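Local coordinates for protein HIAXHD3 (Humicola insolens, PDB 3ZXK) that hydrolyses arabinofuranosyl side chains, probably of arabinoxylan, as a family 43 arabinofuranosidase whose active site has been engineered to add endo-xylanase activity, at residues A[58-62]-A[63-67]; A[6-9]-A[10-14]. All blocks are in the same frame, centred on the assembly; numbering follows the deposited sequence.

Contact 1: A[58-62]-A[63-67]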
loop_
_atom_site.group_PDB
_atom_site.type_symbol
_atom_site.label_atom_id
_atom_site.label_comp_id
_atom_site.label_asym_id
_atom_site.label_seq_id
_atom_site.Cartn_x
_atom_site.Cartn_y
_atom_site.Cartn_z
ATOM N N HIS A 58 4.324 1.323 9.984
ATOM C CA HIS A 58 4.798 1.847 8.704
ATOM C C HIS A 58 6.233 2.257 8.899
ATOM O O HIS A 58 6.573 2.881 9.905
ATOM C CB HIS A 58 4.051 3.101 8.284
ATOM C CG HIS A 58 2.677 2.865 7.697
ATOM N ND1 HIS A 58 1.603 2.515 8.449
ATOM C CD2 HIS A 58 2.228 2.959 6.385
ATOM C CE1 HIS A 58 0.505 2.444 7.659
ATOM N NE2 HIS A 58 0.884 2.697 6.398
ATOM N N SER A 59 7.091 1.950 7.932
ATOM C CA SER A 59 8.542 2.264 8.081
ATOM C C SER A 59 8.892 3.748 7.911
ATOM O O SER A 59 9.947 4.171 8.361
ATOM C CB SER A 59 9.355 1.454 7.068
ATOM O OG SER A 59 9.271 0.088 7.365
ATOM N N VAL A 60 8.012 4.499 7.236
ATOM C CA VAL A 60 8.289 5.927 7.006
ATOM C C VAL A 60 7.135 6.751 7.587
ATOM O O VAL A 60 6.167 7.078 6.899
ATOM C CB VAL A 60 8.554 6.198 5.507
ATOM C CG1 VAL A 60 8.975 7.653 5.281
ATOM C CG2 VAL A 60 9.645 5.284 4.973
ATOM N N PRO A 61 7.218 7.087 8.877
ATOM C CA PRO A 61 6.063 7.738 9.509
ATOM C C PRO A 61 5.686 9.083 8.908
ATOM O O PRO A 61 4.513 9.460 9.004
ATOM C CB PRO A 61 6.477 7.865 10.982
ATOM C CG PRO A 61 7.933 7.508 11.062
ATOM C CD PRO A 61 8.194 6.605 9.877
ATOM N N ARG A 62 6.641 9.809 8.338
ATOM C CA ARG A 62 6.324 11.023 7.574
ATOM C C ARG A 62 7.352 11.052 6.466
ATOM O O ARG A 62 8.529 10.804 6.727
ATOM C CB ARG A 62 6.433 12.274 8.439
ATOM C CG ARG A 62 6.146 13.567 7.695
ATOM C CD ARG A 62 6.124 14.739 8.664
ATOM N NE ARG A 62 5.858 15.998 7.963
ATOM C CZ ARG A 62 4.647 16.505 7.767
ATOM N NH1 ARG A 62 3.570 15.880 8.256
ATOM N NH2 ARG A 62 4.514 17.640 7.083
ATOM N N LEU A 63 6.929 11.346 5.243
ATOM C CA LEU A 63 7.814 11.262 4.085
ATOM C C LEU A 63 8.814 12.396 4.192
ATOM O O LEU A 63 8.430 13.535 4.337
ATOM C CB LEU A 63 6.994 11.351 2.780
ATOM C CG LEU A 63 5.791 10.373 2.722
ATOM C CD1 LEU A 63 5.129 10.415 1.346
ATOM C CD2 LEU A 63 6.209 8.939 3.029
ATOM N N ASN A 64 10.104 12.077 4.112
ATOM C CA ASN A 64 11.180 13.059 4.249
ATOM C C ASN A 64 11.999 13.239 2.976
ATOM O O ASN A 64 13.200 13.521 3.026
ATOM C CB ASN A 64 12.094 12.653 5.414
ATOM C CG ASN A 64 12.862 11.348 5.152
ATOM O OD1 ASN A 64 12.306 10.361 4.645
ATOM N ND2 ASN A 64 14.139 11.336 5.535
ATOM N N PHE A 65 11.338 13.128 1.845
ATOM C CA PHE A 65 12.030 13.045 0.571
ATOM C C PHE A 65 12.076 14.363 -0.181
ATOM O O PHE A 65 12.591 14.423 -1.301
ATOM C CB PHE A 65 11.382 11.990 -0.312
ATOM C CG PHE A 65 11.069 10.703 0.399
ATOM C CD1 PHE A 65 12.070 10.034 1.098
ATOM C CD2 PHE A 65 9.788 10.147 0.356
ATOM C CE1 PHE A 65 11.813 8.824 1.741
ATOM C CE2 PHE A 65 9.529 8.934 1.002
ATOM C CZ PHE A 65 10.529 8.287 1.717
ATOM N N GLY A 66 11.550 15.427 0.415
ATOM C CA GLY A 66 11.537 16.724 -0.248
ATOM C C GLY A 66 10.270 17.504 0.014
ATOM O O GLY A 66 9.253 16.957 0.454
ATOM N N SER A 67 10.328 18.802 -0.259
ATOM C CA SER A 67 9.231 19.701 0.100
ATOM C C SER A 67 7.951 19.439 -0.701
ATOM O O SER A 67 6.869 19.743 -0.232
ATOM C CB SER A 67 9.661 21.162 -0.025
ATOM O OG SER A 67 10.182 21.428 -1.313
#

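Contact 2: A[6-9]-A[10-14]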
loop_
_atom_site.group_PDB
_atom_site.type_symbol
_atom_site.label_atom_id
_atom_site.label_comp_id
_atom_site.label_asym_id
_atom_site.label_seq_id
_atom_site.Cartn_x
_atom_site.Cartn_y
_atom_site.Cartn_z
ATOM N N SER A 6 -7.138 -26.261 7.038
ATOM C CA SER A 6 -5.943 -26.945 6.518
ATOM C C SER A 6 -5.472 -26.442 5.153
ATOM O O SER A 6 -4.403 -26.838 4.681
ATOM C CB SER A 6 -6.240 -28.430 6.387
ATOM O OG SER A 6 -7.203 -28.628 5.358
ATOM N N THR A 7 -6.303 -25.640 4.494
ATOM C CA THR A 7 -5.960 -25.042 3.202
ATOM C C THR A 7 -6.287 -23.555 3.225
ATOM O O THR A 7 -6.910 -23.054 4.176
ATOM C CB THR A 7 -6.743 -25.710 2.049
ATOM O OG1 THR A 7 -8.138 -25.498 2.261
ATOM C CG2 THR A 7 -6.487 -27.220 2.005
ATOM N N PHE A 8 -5.839 -22.854 2.190
ATOM C CA PHE A 8 -6.212 -21.459 1.997
ATOM C C PHE A 8 -6.514 -21.200 0.521
ATOM O O PHE A 8 -6.103 -21.976 -0.358
ATOM C CB PHE A 8 -5.101 -20.509 2.434
ATOM C CG PHE A 8 -3.921 -20.494 1.505
ATOM C CD1 PHE A 8 -2.916 -21.458 1.636
ATOM C CD2 PHE A 8 -3.799 -19.515 0.501
ATOM C CE1 PHE A 8 -1.818 -21.462 0.770
ATOM C CE2 PHE A 8 -2.702 -19.515 -0.355
ATOM C CZ PHE A 8 -1.704 -20.479 -0.221
ATOM N N THR A 9 -7.228 -20.110 0.270
ATOM C CA THR A 9 -7.550 -19.667 -1.082
ATOM C C THR A 9 -6.819 -18.364 -1.436
ATOM O O THR A 9 -6.603 -17.493 -0.586
ATOM C CB THR A 9 -9.072 -19.518 -1.278
ATOM O OG1 THR A 9 -9.576 -18.526 -0.380
ATOM C CG2 THR A 9 -9.774 -20.851 -1.013
ATOM N N ASN A 10 -6.428 -18.257 -2.695
ATOM C CA ASN A 10 -5.846 -17.025 -3.237
ATOM C C ASN A 10 -6.955 -16.087 -3.772
ATOM O O ASN A 10 -7.966 -16.583 -4.261
ATOM C CB ASN A 10 -4.884 -17.377 -4.367
ATOM C CG ASN A 10 -3.515 -17.795 -3.851
ATOM O OD1 ASN A 10 -2.895 -17.076 -3.060
ATOM N ND2 ASN A 10 -3.029 -18.937 -4.316
ATOM N N PRO A 11 -6.789 -14.745 -3.670
ATOM C CA PRO A 11 -5.652 -14.057 -3.072
ATOM C C PRO A 11 -5.672 -14.125 -1.539
ATOM O O PRO A 11 -6.738 -14.313 -0.920
ATOM C CB PRO A 11 -5.813 -12.624 -3.576
ATOM C CG PRO A 11 -7.297 -12.458 -3.670
ATOM C CD PRO A 11 -7.806 -13.788 -4.164
ATOM N N VAL A 12 -4.499 -13.981 -0.930
ATOM C CA VAL A 12 -4.457 -14.066 0.529
ATOM C C VAL A 12 -4.927 -12.784 1.220
ATOM O O VAL A 12 -5.436 -12.836 2.336
ATOM C CB VAL A 12 -3.086 -14.541 1.055
ATOM C CG1 VAL A 12 -2.784 -15.917 0.502
ATOM C CG2 VAL A 12 -1.968 -13.556 0.695
ATOM N N LEU A 13 -4.809 -11.648 0.537
ATOM C CA LEU A 13 -5.245 -10.367 1.091
ATOM C C LEU A 13 -5.732 -9.573 -0.094
ATOM O O LEU A 13 -4.961 -9.322 -1.020
ATOM C CB LEU A 13 -4.073 -9.648 1.764
ATOM C CG LEU A 13 -4.383 -8.242 2.313
ATOM C CD1 LEU A 13 -5.466 -8.231 3.379
ATOM C CD2 LEU A 13 -3.116 -7.573 2.822
ATOM N N TRP A 14 -7.005 -9.190 -0.105
ATOM C CA TRP A 14 -7.541 -8.486 -1.258
ATOM C C TRP A 14 -7.484 -7.002 -1.040
ATOM O O TRP A 14 -8.516 -6.308 -1.049
ATOM C CB TRP A 14 -8.967 -8.922 -1.519
ATOM C CG TRP A 14 -9.346 -8.769 -2.972
ATOM C CD1 TRP A 14 -9.151 -7.675 -3.795
ATOM C CD2 TRP A 14 -10.015 -9.769 -3.796
ATOM N NE1 TRP A 14 -9.651 -7.921 -5.042
ATOM C CE2 TRP A 14 -10.177 -9.174 -5.113
ATOM C CE3 TRP A 14 -10.491 -11.061 -3.568
ATOM C CZ2 TRP A 14 -10.762 -9.867 -6.161
ATOM C CZ3 TRP A 14 -11.077 -11.755 -4.632
ATOM C CH2 TRP A 14 -11.220 -11.166 -5.891
HETATM O O HOH W 1 -9.235 -15.636 -1.230
#

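Contact 1: A[58-62]-A[63-67]
Val60 and Leu63 meet methyl to methyl where the chain leaves strand 54-58 and bends away: CG1 of Val60 lies 3.8 Å from CD2 of Leu63, the two side chains crossing at about a right angle. That same Val60 methyl also serves Phe65, whose ring approaches from the opposite direction and brings CZ to within 3.9 Å of CG1, obliquely to the ring. One branch thus fills the corner between two partners because it stands anti to the backbone N (chi1 -175°). Valine suits this buried place: its short, branched apolar side chain sets a methyl between Leu63 and Phe65 while also touching Trp99 and Trp110. Ser59 and Val60 together face Gly41 of the neighbouring strand 41-47, a classic beta bulge just beyond the end of the outer strand 54-58 of a four-stranded antiparallel sheet, in keeping with one blade of the five-bladed propeller of family 43 enzymes. Beyond the bulge the chain runs on toward strands 96-103 and 106-113 of the next sheet, where Tyr108 meets the Phe65 ring edge to face. Leu63 holds its CG beside the backbone N (chi1 -51°), with CD2 turned to Val60, and a leucine fits because its branched apolar end is buried. Arg62 runs fully extended from CG to NE past Asn338, this long aliphatic stem carrying the guanidinium outward, where NH1 donates to the carbonyl O of Pro339.

Contact 2: A[6-9]-A[10-14]
Phe8 and Val12 close the buried side of this turn, CG1 of Val12 lying 3.7 Å from the ring atom CE2 and approaching the ring obliquely. Asn10 comes to the same carbon from another direction: its OD1 sits near the ring plane at the edge, 3.6 Å from CE2 of Phe8, with amide and ring planes 89° apart. An aromatic edge suits a carbonyl oxygen here, because ring hydrogens carry slight positive charge. Phe8 reaches both neighbours with CG set between its backbone N and carbonyl carbon (chi1 72°). The amide is fixed from outside the turn, OD1 accepting from the N of Val277 and ND2 donating to the O of Gly299, which ties the end of strand 7-9 to strand 273-282 and to the chain entering strand 301-303. An aspartate here would probably leave the Gly299 carbonyl without its donor and bring a charge into a buried place.

The opposite character appears at exposed Thr9, where the link across the turn runs through a water. Its OG1 is hydrogen-bonded to the water at 3.0 Å, and the water donates to the O of Pro11 at 2.8 Å. With a cis peptide before Pro11, residues 9-12 come close to a type VIb turn, which brings the carbonyl oxygens of Thr9 and Pro11 to 3.2 Å. Since both are acceptors, the water's donation to the Pro11 oxygen probably eases their mutual repulsion; one side of the turn is met by apolar contact and buried amide bonds, the other by water.

Both contacts are local corners inside the family 43 range, each at the end of a strand and each partly buried, yet they lie on opposite sides of the chain's centre, about 32 Å apart between centres and 12 Å between nearest atoms. Neither shares an element with the other. Contact 1, the nearer to the centre of the chain, carries the path from one four-stranded sheet toward the next and rests on aliphatic and aromatic contact. Contact 2 lies farther out and attaches the N-terminal strand to the sheet containing strand 273-282; it mixes a small apolar cluster with a buried amide and a water-bridged exposed side, a more polar chemistry.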